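Long-range contacts in carboxyvinyl-carboxyphosphonate phosphorylmutase (Bacillus anthracis, PDB 4IQD), which belongs to the phosphoenolpyruvate phosphomutase family of TIM-barrel proteins and holds pyruvic acid in a pocket at one end of its barrel: residues A52-G57 / M239-V244; F193-Q198 / L215-E220. All coordinates share one frame; numbering follows the deposited sequence.

Both contacts belong to the TIM-barrel part of the chain, with centres about 11 Å apart. Contact 1 lies about 3 Å from the centre of the chain and joins strands 53-55 and 239-242; contact 2, about 13 Å out, joins strands 191-194 and 215-217. Along the chain, contact 2 is nested inside the long loop that contact 1 closes. The contacts meet through the neighbouring parallel strands 239-242 and 215-217, probably hydrogen-bonded between I241 N and A216 O at 2.9 Å. Strand 53-55 lies beyond strand 31-34, and 191-194 on the far side of 215-217. Y54, S56, P243, V244 and T219 help line a pyruvic acid pocket.

Contact 1: A52-G57 / M239-V244; sequences ALYLSG and MVIYPV. With PYR (pyruvic acid), chain C.
The ring of Y54 packs against I241 and P243, which both approach from one side of its plane but meet it in different ways. I241 comes over the face: its CD1 lies 4.2 Å from the centroid of the Y54 ring and 22° off the ring normal, a CH-pi contact displaced toward the rim on the side of CZ and CE2. P243 approaches obliquely and nearer the plane, its CB 3.6 Å from CE2 of Y54. With CG anti to the backbone N (chi1 -174°), the tyrosine extends toward the opposing strand to reach both. Its hydroxyl is held beyond the contact by a hydrogen bond with Q122, while OXT of the pyruvic acid lies near the ring plane, 3.5 Å from Y54 OH.

Farther along, S56 faces the turn that follows strand 239-242, and its CB stands 3.9 Å from CB of P243. The S56 hydroxyl donates a hydrogen bond of 2.9 Å from OG to the ligand atom O, and the same OG caps A59 N. P243 CB and V244 CG2 each lie 3.5 Å from that ligand oxygen O, adding apolar contacts beside the serine bond.

No hydrogen bond joins the two segments directly; the contact spans strand 31-34 and is made by side chains in the barrel interior. The chemistry implies a pocket edge with divided roles: an apolar cluster packs next to the pocket, while one serine oxygen, probably steadied by its bond to A59 N at the start of helix 57-63, contributes one polar bond to the carboxylate end of the pyruvic acid.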
loop_
_atom_site.group_PDB
_atom_site.type_symbol
_atom_site.label_atom_id
_atom_site.label_comp_id
_atom_site.label_asym_id
_atom_site.label_seq_id
_atom_site.Cartn_x
_atom_site.Cartn_y
_atom_site.Cartn_z
ATOM N N ALA A 52 6.615 -18.042 -1.564
ATOM C CA ALA A 52 7.635 -17.023 -1.708
ATOM C C ALA A 52 6.955 -15.803 -2.289
ATOM O O ALA A 52 5.917 -15.921 -2.931
ATOM C CB ALA A 52 8.750 -17.511 -2.619
ATOM N N LEU A 53 7.524 -14.629 -2.049
ATOM C CA LEU A 53 6.906 -13.389 -2.497
ATOM C C LEU A 53 7.910 -12.533 -3.234
ATOM O O LEU A 53 9.113 -12.694 -3.062
ATOM C CB LEU A 53 6.345 -12.606 -1.311
ATOM C CG LEU A 53 5.186 -13.232 -0.544
ATOM C CD1 LEU A 53 4.806 -12.330 0.607
ATOM C CD2 LEU A 53 3.999 -13.468 -1.457
ATOM N N TYR A 54 7.406 -11.617 -4.052
ATOM C CA TYR A 54 8.258 -10.754 -4.851
ATOM C C TYR A 54 7.924 -9.292 -4.607
ATOM O O TYR A 54 6.760 -8.904 -4.592
ATOM C CB TYR A 54 8.087 -11.090 -6.334
ATOM C CG TYR A 54 9.026 -10.362 -7.270
ATOM C CD1 TYR A 54 10.381 -10.667 -7.304
ATOM C CD2 TYR A 54 8.554 -9.391 -8.142
ATOM C CE1 TYR A 54 11.242 -10.014 -8.170
ATOM C CE2 TYR A 54 9.408 -8.736 -9.013
ATOM C CZ TYR A 54 10.751 -9.047 -9.021
ATOM O OH TYR A 54 11.604 -8.395 -9.886
ATOM N N LEU A 55 8.954 -8.484 -4.402
ATOM C CA LEU A 55 8.771 -7.048 -4.324
ATOM C C LEU A 55 9.389 -6.393 -5.550
ATOM O O LEU A 55 10.609 -6.323 -5.676
ATOM C CB LEU A 55 9.400 -6.491 -3.053
ATOM C CG LEU A 55 9.159 -5.002 -2.815
ATOM C CD1 LEU A 55 7.670 -4.715 -2.702
ATOM C CD2 LEU A 55 9.897 -4.533 -1.574
ATOM N N SER A 56 8.541 -5.931 -6.462
ATOM C CA SER A 56 9.011 -5.317 -7.700
ATOM C C SER A 56 9.095 -3.806 -7.565
ATOM O O SER A 56 8.236 -3.184 -6.943
ATOM C CB SER A 56 8.084 -5.674 -8.858
ATOM O OG SER A 56 7.394 -4.532 -9.333
ATOM N N GLY A 57 10.128 -3.218 -8.157
ATOM C CA GLY A 57 10.291 -1.777 -8.129
ATOM C C GLY A 57 9.106 -1.110 -8.791
ATOM O O GLY A 57 8.625 -0.070 -8.340
HETATM N N MSE A 239 11.550 -21.195 -11.445
HETATM C CA MSE A 239 10.769 -20.232 -10.685
HETATM C C MSE A 239 10.173 -19.210 -11.638
HETATM O O MSE A 239 10.729 -18.947 -12.706
HETATM C CB MSE A 239 11.627 -19.546 -9.621
HETATM C CG MSE A 239 12.406 -18.345 -10.118
HETATM SE SE MSE A 239 13.800 -17.780 -8.879
HETATM C CE MSE A 239 15.148 -19.105 -9.350
ATOM N N VAL A 240 9.033 -18.645 -11.261
ATOM C CA VAL A 240 8.356 -17.672 -12.104
ATOM C C VAL A 240 7.694 -16.589 -11.265
ATOM O O VAL A 240 7.038 -16.874 -10.265
ATOM C CB VAL A 240 7.317 -18.344 -13.030
ATOM C CG1 VAL A 240 6.454 -19.317 -12.253
ATOM C CG2 VAL A 240 6.466 -17.302 -13.736
ATOM N N ILE A 241 7.882 -15.340 -11.676
ATOM C CA ILE A 241 7.334 -14.207 -10.948
ATOM C C ILE A 241 6.124 -13.586 -11.643
ATOM O O ILE A 241 6.025 -13.578 -12.870
ATOM C CB ILE A 241 8.397 -13.116 -10.722
ATOM C CG1 ILE A 241 8.938 -12.619 -12.058
ATOM C CG2 ILE A 241 9.532 -13.646 -9.859
ATOM C CD1 ILE A 241 9.946 -11.508 -11.925
ATOM N N TYR A 242 5.205 -13.076 -10.831
ATOM C CA TYR A 242 4.049 -12.329 -11.304
ATOM C C TYR A 242 4.101 -10.981 -10.589
ATOM O O TYR A 242 3.362 -10.745 -9.634
ATOM C CB TYR A 242 2.756 -13.087 -10.984
ATOM C CG TYR A 242 2.761 -14.526 -11.469
ATOM C CD1 TYR A 242 2.208 -14.870 -12.696
ATOM C CD2 TYR A 242 3.328 -15.538 -10.702
ATOM C CE1 TYR A 242 2.218 -16.179 -13.146
ATOM C CE2 TYR A 242 3.343 -16.849 -11.145
ATOM C CZ TYR A 242 2.787 -17.162 -12.366
ATOM O OH TYR A 242 2.799 -18.464 -12.808
ATOM N N PRO A 243 4.993 -10.094 -11.058
ATOM C CA PRO A 243 5.518 -8.940 -10.319
ATOM C C PRO A 243 4.519 -7.840 -9.997
ATOM O O PRO A 243 4.540 -7.311 -8.886
ATOM C CB PRO A 243 6.588 -8.374 -11.266
ATOM C CG PRO A 243 6.863 -9.450 -12.246
ATOM C CD PRO A 243 5.580 -10.181 -12.404
ATOM N N VAL A 244 3.675 -7.481 -10.955
ATOM C CA VAL A 244 2.897 -6.256 -10.831
ATOM C C VAL A 244 1.395 -6.529 -10.764
ATOM O O VAL A 244 0.587 -5.617 -10.584
ATOM C CB VAL A 244 3.215 -5.313 -12.003
ATOM C CG1 VAL A 244 2.749 -3.899 -11.709
ATOM C CG2 VAL A 244 4.707 -5.311 -12.269
HETATM C C PYR C . 9.324 -5.606 -12.668
HETATM O O PYR C . 8.227 -5.414 -11.980
HETATM O OXT PYR C . 10.452 -5.813 -12.032
HETATM C CA PYR C . 9.275 -5.576 -14.062
HETATM O O3 PYR C . 10.371 -5.666 -14.773
HETATM C CB PYR C . 7.953 -5.448 -14.762
#

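Contact 2: F193-Q198 / L215-E220; sequences FPEALQ and LANMTE
Apolar packing between F193 and the side chains of L215 and N217 accounts for most of this contact. L215 lays its CD2 over one face of the phenyl ring, 4.1 Å from the F193 centroid and 13° off the normal, which makes a CH-pi contact. At the far end of the ring, CZ of F193 reaches CB of N217 at 3.4 Å, an oblique approach with the ring and amide planes turned 69° apart. The phenylalanine extends this far because its CG is anti to the backbone N (chi1 175°). V163 and R165 of strand 161-166 also touch the ring.

A side-chain-to-backbone contact adds a smaller patch: ring atom CD of P194 lies 3.3 Å from O of L215. The two segments are close at F193 and L215, where L215 is hydrogen-bonded through its backbone to I192, and diverge toward E195 and N217, after strand 191-194 has ended.

Polar groups meet only loosely: OE1 of E195 is 3.6 Å from ND2 of N217, whereas the same oxygen forms a salt bridge with R165. Since R165 also lines the pyruvic acid pocket, this carboxylate is placed as a second-shell group and probably helps position the arginine, next to a seam where F193, L215 and the CB of N217 pack together.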
loop_
_atom_site.group_PDB
_atom_site.type_symbol
_atom_site.label_atom_id
_atom_site.label_comp_id
_atom_site.label_asym_id
_atom_site.label_seq_id
_atom_site.Cartn_x
_atom_site.Cartn_y
_atom_site.Cartn_z
ATOM N N PHE A 193 17.877 -14.291 -14.328
ATOM C CA PHE A 193 16.652 -13.738 -14.888
ATOM C C PHE A 193 17.029 -13.204 -16.275
ATOM O O PHE A 193 17.548 -12.095 -16.394
ATOM C CB PHE A 193 16.164 -12.618 -13.953
ATOM C CG PHE A 193 14.948 -11.844 -14.436
ATOM C CD1 PHE A 193 14.367 -12.058 -15.677
ATOM C CD2 PHE A 193 14.396 -10.876 -13.614
ATOM C CE1 PHE A 193 13.275 -11.320 -16.083
ATOM C CE2 PHE A 193 13.299 -10.141 -14.012
ATOM C CZ PHE A 193 12.741 -10.361 -15.246
ATOM N N PRO A 194 16.759 -13.991 -17.329
ATOM C CA PRO A 194 17.047 -13.588 -18.708
ATOM C C PRO A 194 15.869 -12.854 -19.327
ATOM O O PRO A 194 14.960 -13.491 -19.862
ATOM C CB PRO A 194 17.256 -14.928 -19.426
ATOM C CG PRO A 194 16.772 -16.006 -18.464
ATOM C CD PRO A 194 16.153 -15.328 -17.283
ATOM N N GLU A 195 15.888 -11.529 -19.261
ATOM C CA GLU A 195 14.774 -10.734 -19.761
ATOM C C GLU A 195 14.543 -10.895 -21.261
ATOM O O GLU A 195 15.465 -10.759 -22.072
ATOM C CB GLU A 195 14.953 -9.255 -19.408
ATOM C CG GLU A 195 14.026 -8.313 -20.177
ATOM C CD GLU A 195 12.575 -8.390 -19.731
ATOM O OE1 GLU A 195 12.290 -9.041 -18.705
ATOM O OE2 GLU A 195 11.715 -7.786 -20.406
ATOM N N ALA A 196 13.298 -11.201 -21.608
ATOM C CA ALA A 196 12.851 -11.230 -22.991
ATOM C C ALA A 196 13.671 -12.141 -23.891
ATOM O O ALA A 196 14.202 -11.693 -24.905
ATOM C CB ALA A 196 12.811 -9.817 -23.566
ATOM N N LEU A 197 13.788 -13.411 -23.521
ATOM C CA LEU A 197 14.214 -14.408 -24.489
ATOM C C LEU A 197 13.011 -14.605 -25.398
ATOM O O LEU A 197 11.877 -14.404 -24.976
ATOM C CB LEU A 197 14.618 -15.711 -23.814
ATOM C CG LEU A 197 15.834 -15.683 -22.894
ATOM C CD1 LEU A 197 16.034 -17.059 -22.293
ATOM C CD2 LEU A 197 17.070 -15.238 -23.650
ATOM N N GLN A 198 13.248 -14.985 -26.647
ATOM C CA GLN A 198 12.230 -14.785 -27.673
ATOM C C GLN A 198 11.470 -16.013 -28.173
ATOM O O GLN A 198 10.620 -15.889 -29.056
ATOM C CB GLN A 198 12.828 -14.006 -28.847
ATOM C CG GLN A 198 13.295 -12.614 -28.449
ATOM C CD GLN A 198 14.026 -11.897 -29.558
ATOM O OE1 GLN A 198 13.949 -12.288 -30.720
ATOM N NE2 GLN A 198 14.740 -10.837 -29.205
ATOM N N LEU A 215 14.844 -17.878 -13.904
ATOM C CA LEU A 215 13.609 -17.223 -13.504
ATOM C C LEU A 215 12.854 -16.775 -14.744
ATOM O O LEU A 215 13.454 -16.294 -15.703
ATOM C CB LEU A 215 13.936 -16.010 -12.627
ATOM C CG LEU A 215 12.856 -15.178 -11.926
ATOM C CD1 LEU A 215 13.512 -14.397 -10.817
ATOM C CD2 LEU A 215 12.140 -14.218 -12.860
ATOM N N ALA A 216 11.536 -16.928 -14.714
ATOM C CA ALA A 216 10.677 -16.445 -15.783
ATOM C C ALA A 216 9.868 -15.262 -15.277
ATOM O O ALA A 216 9.346 -15.291 -14.167
ATOM C CB ALA A 216 9.759 -17.549 -16.260
ATOM N N ASN A 217 9.775 -14.219 -16.092
ATOM C CA ASN A 217 9.049 -13.008 -15.727
ATOM C C ASN A 217 7.651 -12.973 -16.326
ATOM O O ASN A 217 7.480 -12.572 -17.476
ATOM C CB ASN A 217 9.825 -11.781 -16.205
ATOM C CG ASN A 217 9.138 -10.473 -15.852
ATOM O OD1 ASN A 217 8.340 -10.401 -14.915
ATOM N ND2 ASN A 217 9.455 -9.425 -16.600
HETATM N N MSE A 218 6.651 -13.382 -15.555
HETATM C CA MSE A 218 5.286 -13.319 -16.057
HETATM C C MSE A 218 4.522 -12.042 -15.771
HETATM O O MSE A 218 3.507 -12.051 -15.081
HETATM C CB MSE A 218 4.468 -14.541 -15.667
HETATM C CG MSE A 218 4.541 -15.622 -16.710
HETATM SE SE MSE A 218 3.448 -15.340 -18.316
HETATM C CE MSE A 218 4.238 -13.777 -19.137
ATOM N N THR A 219 5.011 -10.946 -16.335
ATOM C CA THR A 219 4.332 -9.671 -16.214
ATOM C C THR A 219 3.379 -9.507 -17.397
ATOM O O THR A 219 3.667 -9.950 -18.507
ATOM C CB THR A 219 5.338 -8.510 -16.128
ATOM O OG1 THR A 219 4.643 -7.279 -15.900
ATOM C CG2 THR A 219 6.167 -8.413 -17.396
ATOM N N GLU A 220 2.228 -8.893 -17.149
ATOM C CA GLU A 220 1.177 -8.803 -18.154
ATOM C C GLU A 220 1.488 -7.731 -19.191
ATOM O O GLU A 220 2.163 -6.749 -18.890
ATOM C CB GLU A 220 -0.175 -8.520 -17.492
ATOM C CG GLU A 220 -0.578 -9.529 -16.424
ATOM C CD GLU A 220 0.131 -9.307 -15.103
ATOM O OE1 GLU A 220 0.653 -8.195 -14.889
ATOM O OE2 GLU A 220 0.173 -10.245 -14.280
#